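AlyGC (PDB 5GKD) is a polysaccharide lyase of family 6 from the marine bacterium Glaciecola chathamensis that degrades alginate, probably by beta-elimination. Local coordinates at residues Thr149-Leu154 with Thr184-Thr189. Residues are numbered along the deposited sequence; the frame is centred on the assembly and turned at random.
With PO4 (phosphate ion), chain G.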
ATOM      1  N   THR A 149     -20.157  -3.283 -13.938  1.00 21.49           N
ATOM      2  CA  THR A 149     -20.815  -4.495 -13.461  1.00 19.58           C
ATOM      3  C   THR A 149     -21.141  -5.417 -14.630  1.00 18.27           C
ATOM      4  O   THR A 149     -20.849  -6.616 -14.595  1.00 18.78           O
ATOM      5  CB  THR A 149     -22.072  -4.145 -12.661  1.00 19.41           C
ATOM      6  OG1 THR A 149     -21.722  -3.245 -11.603  1.00 20.56           O
ATOM      7  CG2 THR A 149     -22.717  -5.399 -12.045  1.00 18.21           C
ATOM      8  N   MET A 150     -21.687  -4.862 -15.698  1.00 17.90           N
ATOM      9  CA  MET A 150     -22.090  -5.648 -16.854  1.00 17.87           C
ATOM     10  C   MET A 150     -21.792  -4.883 -18.127  1.00 18.24           C
ATOM     11  O   MET A 150     -22.082  -3.689 -18.216  1.00 18.06           O
ATOM     12  CB  MET A 150     -23.572  -5.978 -16.822  1.00 17.22           C
ATOM     13  CG  MET A 150     -24.036  -6.714 -18.059  1.00 16.92           C
ATOM     14  SD  MET A 150     -25.723  -7.269 -17.887  1.00 19.78           S
ATOM     15  CE  MET A 150     -25.860  -8.325 -19.326  1.00 15.61           C
ATOM     16  N   ALA A 151     -21.235  -5.578 -19.115  1.00 17.93           N
ATOM     17  CA  ALA A 151     -20.924  -4.959 -20.388  1.00 17.72           C
ATOM     18  C   ALA A 151     -21.274  -5.902 -21.536  1.00 18.86           C
ATOM     19  O   ALA A 151     -21.306  -7.123 -21.377  1.00 22.37           O
ATOM     20  CB  ALA A 151     -19.446  -4.552 -20.453  1.00 18.13           C
ATOM     21  N   VAL A 152     -21.562  -5.313 -22.689  1.00 18.57           N
ATOM     22  CA  VAL A 152     -21.674  -6.012 -23.967  1.00 16.19           C
ATOM     23  C   VAL A 152     -20.423  -5.672 -24.759  1.00 17.91           C
ATOM     24  O   VAL A 152     -20.154  -4.493 -25.004  1.00 18.24           O
ATOM     25  CB  VAL A 152     -22.927  -5.573 -24.742  1.00 18.71           C
ATOM     26  CG1 VAL A 152     -22.858  -6.055 -26.175  1.00 17.39           C
ATOM     27  CG2 VAL A 152     -24.185  -6.055 -24.063  1.00 18.52           C
ATOM     28  N   ARG A 153     -19.650  -6.681 -25.135  1.00 20.42           N
ATOM     29  CA  ARG A 153     -18.431  -6.479 -25.904  1.00 19.25           C
ATOM     30  C   ARG A 153     -18.722  -6.554 -27.392  1.00 19.69           C
ATOM     31  O   ARG A 153     -19.568  -7.321 -27.837  1.00 17.36           O
ATOM     32  CB  ARG A 153     -17.369  -7.536 -25.586  1.00 21.47           C
ATOM     33  CG  ARG A 153     -16.694  -7.408 -24.268  1.00 28.64           C
ATOM     34  CD  ARG A 153     -15.739  -6.233 -24.229  1.00 28.98           C
ATOM     35  NE  ARG A 153     -14.332  -6.573 -24.422  1.00 27.49           N
ATOM     36  CZ  ARG A 153     -13.453  -5.702 -24.908  1.00 36.75           C
ATOM     37  NH1 ARG A 153     -13.864  -4.494 -25.279  1.00 34.86           N
ATOM     38  NH2 ARG A 153     -12.178  -6.023 -25.056  1.00 37.72           N
ATOM     39  N   LEU A 154     -17.936  -5.817 -28.168  1.00 22.07           N
ATOM     40  CA  LEU A 154     -18.153  -5.707 -29.604  1.00 21.22           C
ATOM     41  C   LEU A 154     -16.861  -5.927 -30.375  1.00 20.50           C
ATOM     42  O   LEU A 154     -16.675  -5.377 -31.463  1.00 23.04           O
ATOM     43  CB  LEU A 154     -18.738  -4.343 -29.939  1.00 16.67           C
ATOM     44  CG  LEU A 154     -20.071  -4.093 -29.247  1.00 18.44           C
ATOM     45  CD1 LEU A 154     -20.448  -2.642 -29.445  1.00 14.87           C
ATOM     46  CD2 LEU A 154     -21.118  -5.024 -29.809  1.00 17.54           C
ATOM     47  N   THR A 184     -22.748   0.628 -14.138  1.00 17.64           N
ATOM     48  CA  THR A 184     -23.547  -0.573 -13.963  1.00 16.29           C
ATOM     49  C   THR A 184     -23.679  -1.342 -15.273  1.00 18.29           C
ATOM     50  O   THR A 184     -23.530  -2.562 -15.283  1.00 15.94           O
ATOM     51  CB  THR A 184     -24.917  -0.211 -13.382  1.00 19.64           C
ATOM     52  OG1 THR A 184     -24.746   0.244 -12.033  1.00 20.01           O
ATOM     53  CG2 THR A 184     -25.847  -1.419 -13.372  1.00 16.97           C
ATOM     54  N   LEU A 185     -23.908  -0.646 -16.388  1.00 18.33           N
ATOM     55  CA  LEU A 185     -24.097  -1.268 -17.697  1.00 18.34           C
ATOM     56  C   LEU A 185     -23.354  -0.439 -18.739  1.00 17.53           C
ATOM     57  O   LEU A 185     -23.592   0.762 -18.859  1.00 16.61           O
ATOM     58  CB  LEU A 185     -25.594  -1.352 -18.043  1.00 18.32           C
ATOM     59  CG  LEU A 185     -26.205  -2.357 -19.041  1.00 24.24           C
ATOM     60  CD1 LEU A 185     -27.391  -1.760 -19.776  1.00 22.83           C
ATOM     61  CD2 LEU A 185     -25.234  -2.919 -20.017  1.00 24.43           C
ATOM     62  N   ARG A 186     -22.467  -1.068 -19.497  1.00 20.17           N
ATOM     63  CA  ARG A 186     -21.778  -0.428 -20.611  1.00 16.51           C
ATOM     64  C   ARG A 186     -22.062  -1.218 -21.887  1.00 19.04           C
ATOM     65  O   ARG A 186     -21.866  -2.433 -21.919  1.00 19.76           O
ATOM     66  CB  ARG A 186     -20.274  -0.372 -20.360  1.00 18.17           C
ATOM     67  CG  ARG A 186     -19.475   0.244 -21.500  1.00 19.30           C
ATOM     68  CD  ARG A 186     -17.982   0.077 -21.262  1.00 19.29           C
ATOM     69  NE  ARG A 186     -17.548  -1.250 -21.682  1.00 19.59           N
ATOM     70  CZ  ARG A 186     -16.537  -1.924 -21.139  1.00 19.50           C
ATOM     71  NH1 ARG A 186     -15.836  -1.392 -20.145  1.00 21.59           N
ATOM     72  NH2 ARG A 186     -16.230  -3.129 -21.589  1.00 15.84           N
ATOM     73  N   ILE A 187     -22.509  -0.546 -22.939  1.00 18.75           N
ATOM     74  CA  ILE A 187     -22.809  -1.241 -24.188  1.00 17.56           C
ATOM     75  C   ILE A 187     -21.760  -0.830 -25.212  1.00 19.84           C
ATOM     76  O   ILE A 187     -21.878   0.201 -25.885  1.00 18.71           O
ATOM     77  CB  ILE A 187     -24.229  -0.964 -24.679  1.00 17.32           C
ATOM     78  CG1 ILE A 187     -25.216  -1.203 -23.541  1.00 20.55           C
ATOM     79  CG2 ILE A 187     -24.576  -1.892 -25.838  1.00 18.37           C
ATOM     80  CD1 ILE A 187     -26.620  -0.747 -23.878  1.00 21.05           C
ATOM     81  N   GLY A 188     -20.745  -1.656 -25.356  1.00 18.02           N
ATOM     82  CA  GLY A 188     -19.677  -1.352 -26.268  1.00 17.13           C
ATOM     83  C   GLY A 188     -18.548  -0.624 -25.579  1.00 21.59           C
ATOM     84  O   GLY A 188     -18.458  -0.518 -24.352  1.00 20.84           O
ATOM     85  N   THR A 189     -17.689  -0.073 -26.422  1.00 21.27           N
ATOM     86  CA  THR A 189     -16.429   0.512 -26.015  1.00 23.45           C
ATOM     87  C   THR A 189     -16.087   1.547 -27.077  1.00 25.51           C
ATOM     88  O   THR A 189     -16.612   1.496 -28.191  1.00 25.14           O
ATOM     89  CB  THR A 189     -15.379  -0.605 -25.877  1.00 27.58           C
ATOM     90  OG1 THR A 189     -14.822  -0.602 -24.554  1.00 31.38           O
ATOM     91  CG2 THR A 189     -14.318  -0.502 -26.910  1.00 24.50           C
TER
HETATM   92  P   PO4 G 803     -11.437  -9.013 -23.579  1.00 45.79           P
HETATM   93  O1  PO4 G 803     -12.763  -9.110 -24.298  1.00 36.93           O
HETATM   94  O2  PO4 G 803     -10.616 -10.277 -23.734  1.00 33.96           O
HETATM   95  O3  PO4 G 803     -11.723  -8.747 -22.121  1.00 40.38           O
HETATM   96  O4  PO4 G 803     -10.626  -7.876 -24.154  1.00 47.84           O
HETATM   97  O   HOH W   1     -23.943  -2.095 -10.406  1.00 18.94           O
HETATM   98  O   HOH W   2     -17.908  -3.381 -23.993  1.00 21.66           O
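Thr184 accepts Met150 N at its carbonyl O, starting the pairing of two parallel strands on successive coils of a right-handed beta-helix, the fold of the pectate lyase-like clan. Here a water joins the two threonine hydroxyls, and Arg174 also binds Thr149 OG1. Leu185 belongs to the face that looks into the coil, with Met150 and Val152; its CD2 packs 4.4 Å from Met150 CG, apolar bulk suited to a buried interior. Arg186 grips the neighbouring strand through its backbone, giving N to Met150 O and receiving Val152 N at its O. Its side chain leaves on the other face: with CG anti to the backbone N (chi1 178°) and a bend at chi3, the guanidinium passes over Ala151, whose small CB sits 3.7 Å from NH2 against one face. Arg153 runs beside it, guanidinium planes 69° apart, its CD at the edge of that group, 4.1 Å from Arg186 NH2. Its NE and NH2 hold two oxygens of a phosphate ion, probably from the crystallisation liquor, which Tyr129 and Arg94 also bind. With an alanine at Arg153, the phosphate would probably lose two hydrogen bonds and the Arg186 edge its neighbour. Ile187 returns to the inner face, its CG2 4.2 Å from Val152 CB. At Gly188 (phi 93°) a CB would jam against the preceding carbonyl O and clash with Leu154 CD1. Thr189 OG1 sits above one face of the Arg186 guanidinium, toward its rim. Gly188 N donates to Val152 O, which also accepts a hydrogen bond from a water 2.7 Å away that in turn accepts one from Arg186 NH2.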